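Local coordinates for protein K5 lyase (PDB 2X3H) that cleaves the K5 capsular polysaccharide (heparosan), a glycosaminoglycan, by an eliminative lyase reaction, probably as part of a phage tail spike, at residues A[365-376]-A[387-395]. Residues are numbered along the deposited sequence; the frame is centred on the assembly and turned at random.
Sequences SVFPSYSATGVI and VEVKHPGRR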
# COMPACT_ATOMS: atom_id res chain seq x y z
N SER A 365 -0.31 8.34 7.14
CA SER A 365 -1.64 8.53 6.53
C SER A 365 -2.64 7.69 7.29
O SER A 365 -2.44 6.48 7.47
CB SER A 365 -1.63 8.20 5.03
OG SER A 365 -1.19 6.87 4.79
N VAL A 366 -3.72 8.33 7.75
CA VAL A 366 -4.56 7.73 8.78
C VAL A 366 -6.06 7.91 8.53
O VAL A 366 -6.48 8.88 7.89
CB VAL A 366 -4.21 8.29 10.17
CG1 VAL A 366 -2.72 8.02 10.48
CG2 VAL A 366 -4.52 9.77 10.24
N PHE A 367 -6.83 6.97 9.08
CA PHE A 367 -8.28 6.92 8.95
C PHE A 367 -8.86 6.70 10.35
O PHE A 367 -9.06 5.54 10.76
CB PHE A 367 -8.68 5.73 8.05
CG PHE A 367 -8.14 5.81 6.66
CD1 PHE A 367 -6.88 5.31 6.35
CD2 PHE A 367 -8.88 6.41 5.64
CE1 PHE A 367 -6.37 5.39 5.04
CE2 PHE A 367 -8.40 6.50 4.36
CZ PHE A 367 -7.15 5.99 4.04
N PRO A 368 -9.10 7.78 11.12
CA PRO A 368 -9.70 7.70 12.47
C PRO A 368 -11.22 7.47 12.38
O PRO A 368 -12.02 8.37 12.65
CB PRO A 368 -9.35 9.05 13.09
CG PRO A 368 -9.32 10.00 11.89
CD PRO A 368 -8.73 9.17 10.76
N SER A 369 -11.59 6.25 12.00
CA SER A 369 -13.00 5.87 11.84
C SER A 369 -13.62 5.51 13.18
O SER A 369 -14.02 4.36 13.43
CB SER A 369 -13.11 4.72 10.84
OG SER A 369 -12.51 5.10 9.59
N TYR A 370 -13.68 6.50 14.06
CA TYR A 370 -14.21 6.32 15.41
C TYR A 370 -14.63 7.67 15.97
O TYR A 370 -14.21 8.74 15.47
CB TYR A 370 -13.15 5.66 16.30
CG TYR A 370 -11.84 6.41 16.41
CD1 TYR A 370 -11.72 7.54 17.21
CD2 TYR A 370 -10.69 5.95 15.75
CE1 TYR A 370 -10.51 8.22 17.33
CE2 TYR A 370 -9.48 6.63 15.86
CZ TYR A 370 -9.39 7.75 16.64
OH TYR A 370 -8.20 8.41 16.77
N SER A 371 -15.45 7.64 17.02
CA SER A 371 -16.03 8.88 17.57
C SER A 371 -15.25 9.52 18.73
O SER A 371 -15.48 10.70 19.06
CB SER A 371 -17.49 8.65 17.97
OG SER A 371 -17.59 7.73 19.05
N ALA A 372 -14.36 8.77 19.38
CA ALA A 372 -13.50 9.36 20.42
C ALA A 372 -12.79 10.61 19.88
O ALA A 372 -12.44 10.68 18.69
CB ALA A 372 -12.48 8.34 20.92
N THR A 373 -12.55 11.59 20.75
CA THR A 373 -12.04 12.90 20.28
C THR A 373 -10.56 12.92 19.89
O THR A 373 -10.17 13.71 19.03
CB THR A 373 -12.30 14.01 21.30
OG1 THR A 373 -11.58 13.73 22.50
CG2 THR A 373 -13.79 14.11 21.60
N GLY A 374 -9.74 12.09 20.51
CA GLY A 374 -8.31 12.13 20.22
C GLY A 374 -8.00 11.52 18.86
O GLY A 374 -8.54 10.47 18.50
N VAL A 375 -7.11 12.18 18.12
CA VAL A 375 -6.67 11.65 16.83
C VAL A 375 -5.13 11.66 16.73
O VAL A 375 -4.51 10.61 16.67
CB VAL A 375 -7.29 12.41 15.62
CG1 VAL A 375 -6.80 11.80 14.31
CG2 VAL A 375 -8.83 12.37 15.67
N ILE A 376 -4.53 12.86 16.74
CA ILE A 376 -3.06 12.97 16.63
C ILE A 376 -2.44 13.51 17.91
O ILE A 376 -2.99 14.45 18.51
CB ILE A 376 -2.67 13.90 15.45
CG1 ILE A 376 -3.25 13.37 14.14
CG2 ILE A 376 -1.16 14.01 15.30
CD1 ILE A 376 -3.37 14.44 13.05
N VAL A 387 1.08 14.54 8.81
CA VAL A 387 -0.02 13.58 8.94
C VAL A 387 -1.09 13.93 7.91
O VAL A 387 -1.57 15.07 7.88
CB VAL A 387 -0.65 13.57 10.36
CG1 VAL A 387 -1.91 12.72 10.38
CG2 VAL A 387 0.36 13.06 11.38
N GLU A 388 -1.45 12.96 7.07
CA GLU A 388 -2.61 13.09 6.20
C GLU A 388 -3.75 12.28 6.75
O GLU A 388 -3.70 11.06 6.77
CB GLU A 388 -2.29 12.63 4.78
CG GLU A 388 -1.31 13.52 4.07
CD GLU A 388 -1.40 13.33 2.57
OE1 GLU A 388 -0.84 12.33 2.07
OE2 GLU A 388 -2.06 14.17 1.92
N VAL A 389 -4.78 12.99 7.22
CA VAL A 389 -6.02 12.37 7.66
C VAL A 389 -6.84 12.13 6.40
O VAL A 389 -7.51 13.04 5.90
CB VAL A 389 -6.75 13.28 8.67
CG1 VAL A 389 -8.09 12.67 9.11
CG2 VAL A 389 -5.86 13.55 9.88
N LYS A 390 -6.76 10.91 5.86
CA LYS A 390 -7.31 10.62 4.53
C LYS A 390 -8.83 10.52 4.52
O LYS A 390 -9.47 10.82 3.51
CB LYS A 390 -6.69 9.35 3.94
CG LYS A 390 -5.18 9.43 3.71
CD LYS A 390 -4.81 9.89 2.31
CE LYS A 390 -5.03 11.38 2.15
NZ LYS A 390 -6.37 11.69 1.56
N HIS A 391 -9.39 10.10 5.65
CA HIS A 391 -10.82 10.26 5.87
C HIS A 391 -11.03 10.67 7.33
O HIS A 391 -10.44 10.09 8.23
CB HIS A 391 -11.63 9.01 5.53
CG HIS A 391 -13.10 9.28 5.50
ND1 HIS A 391 -13.81 9.48 4.33
CD2 HIS A 391 -13.98 9.46 6.51
CE1 HIS A 391 -15.07 9.74 4.63
NE2 HIS A 391 -15.20 9.74 5.95
N PRO A 392 -11.83 11.72 7.55
CA PRO A 392 -11.97 12.27 8.90
C PRO A 392 -12.98 11.56 9.81
O PRO A 392 -13.30 12.08 10.88
CB PRO A 392 -12.45 13.70 8.62
CG PRO A 392 -13.30 13.55 7.40
CD PRO A 392 -12.58 12.50 6.55
N GLY A 393 -13.50 10.40 9.40
CA GLY A 393 -14.58 9.77 10.16
C GLY A 393 -15.81 10.66 10.09
O GLY A 393 -16.15 11.13 8.99
N ARG A 394 -16.46 10.93 11.23
CA ARG A 394 -17.64 11.82 11.24
C ARG A 394 -17.29 13.28 11.52
O ARG A 394 -18.18 14.12 11.66
CB ARG A 394 -18.69 11.37 12.26
CG ARG A 394 -19.17 9.92 12.09
CD ARG A 394 -19.80 9.68 10.74
NE ARG A 394 -20.19 8.28 10.57
CZ ARG A 394 -19.36 7.31 10.19
NH1 ARG A 394 -18.08 7.59 9.95
NH2 ARG A 394 -19.80 6.07 10.03
N ARG A 395 -16.00 13.58 11.63
CA ARG A 395 -15.59 14.95 11.94
C ARG A 395 -15.76 15.86 10.72
O ARG A 395 -15.51 15.44 9.59
CB ARG A 395 -14.14 14.99 12.40
CG ARG A 395 -13.89 14.14 13.62
CD ARG A 395 -12.40 13.93 13.89
NE ARG A 395 -12.23 12.95 14.95
CZ ARG A 395 -12.29 11.63 14.79
NH1 ARG A 395 -12.50 11.10 13.58
NH2 ARG A 395 -12.13 10.82 15.85
O HOH W 1 -15.89 10.24 13.84
O HOH W 2 -11.83 14.64 17.24
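Ser365 and Val366 pair in parallel with Glu388 and Val389. Val366 N gives a hydrogen bond to Glu388 O (2.9 Å), and Val366 O takes one from Lys390 N. The branched side chain of Val366 suits an extended strand: its CG2, set between backbone N and carbonyl carbon, packs inward on a methyl each of Val387 and Val389. On the other face, Phe367 CE2 lies 3.4 Å from Lys390 CB, and Tyr363 of a second subunit meets the Phe367 ring edge-to-face. Pro368, with no N-H to satisfy, lays its CD on Val389 CG1 and turns its carbonyl to Arg395.

Arg395, extended from CG to NE, threads its guanidinium into the loop beyond. Arg395 NH1 donates to Pro368 O at 2.9 Å, nearly in the guanidinium plane, and also to its own turn's Pro392 O. Tyr370 OH donates a hydrogen bond to Gly374 O (2.7 Å), bracing the loop from within. Arg395 NH2 bonds weakly to Tyr370 O and donates to Ala372 O at 2.9 Å; a water joins NE to Thr373 O. One arginine thus serves several loop carbonyls, while Val375 CG2 covers one guanidinium face. Ile376 CD1 meets Val387 CG1 tip to tip at 3.5 Å, closer than methyl groups usually pack.

These are successive coils of a right-handed parallel beta-helix: strand 363-369 lies between strands 329-336 and 386-389, and Val420 of strand 419-422 continues the apolar interior beside Ile376 and Val389.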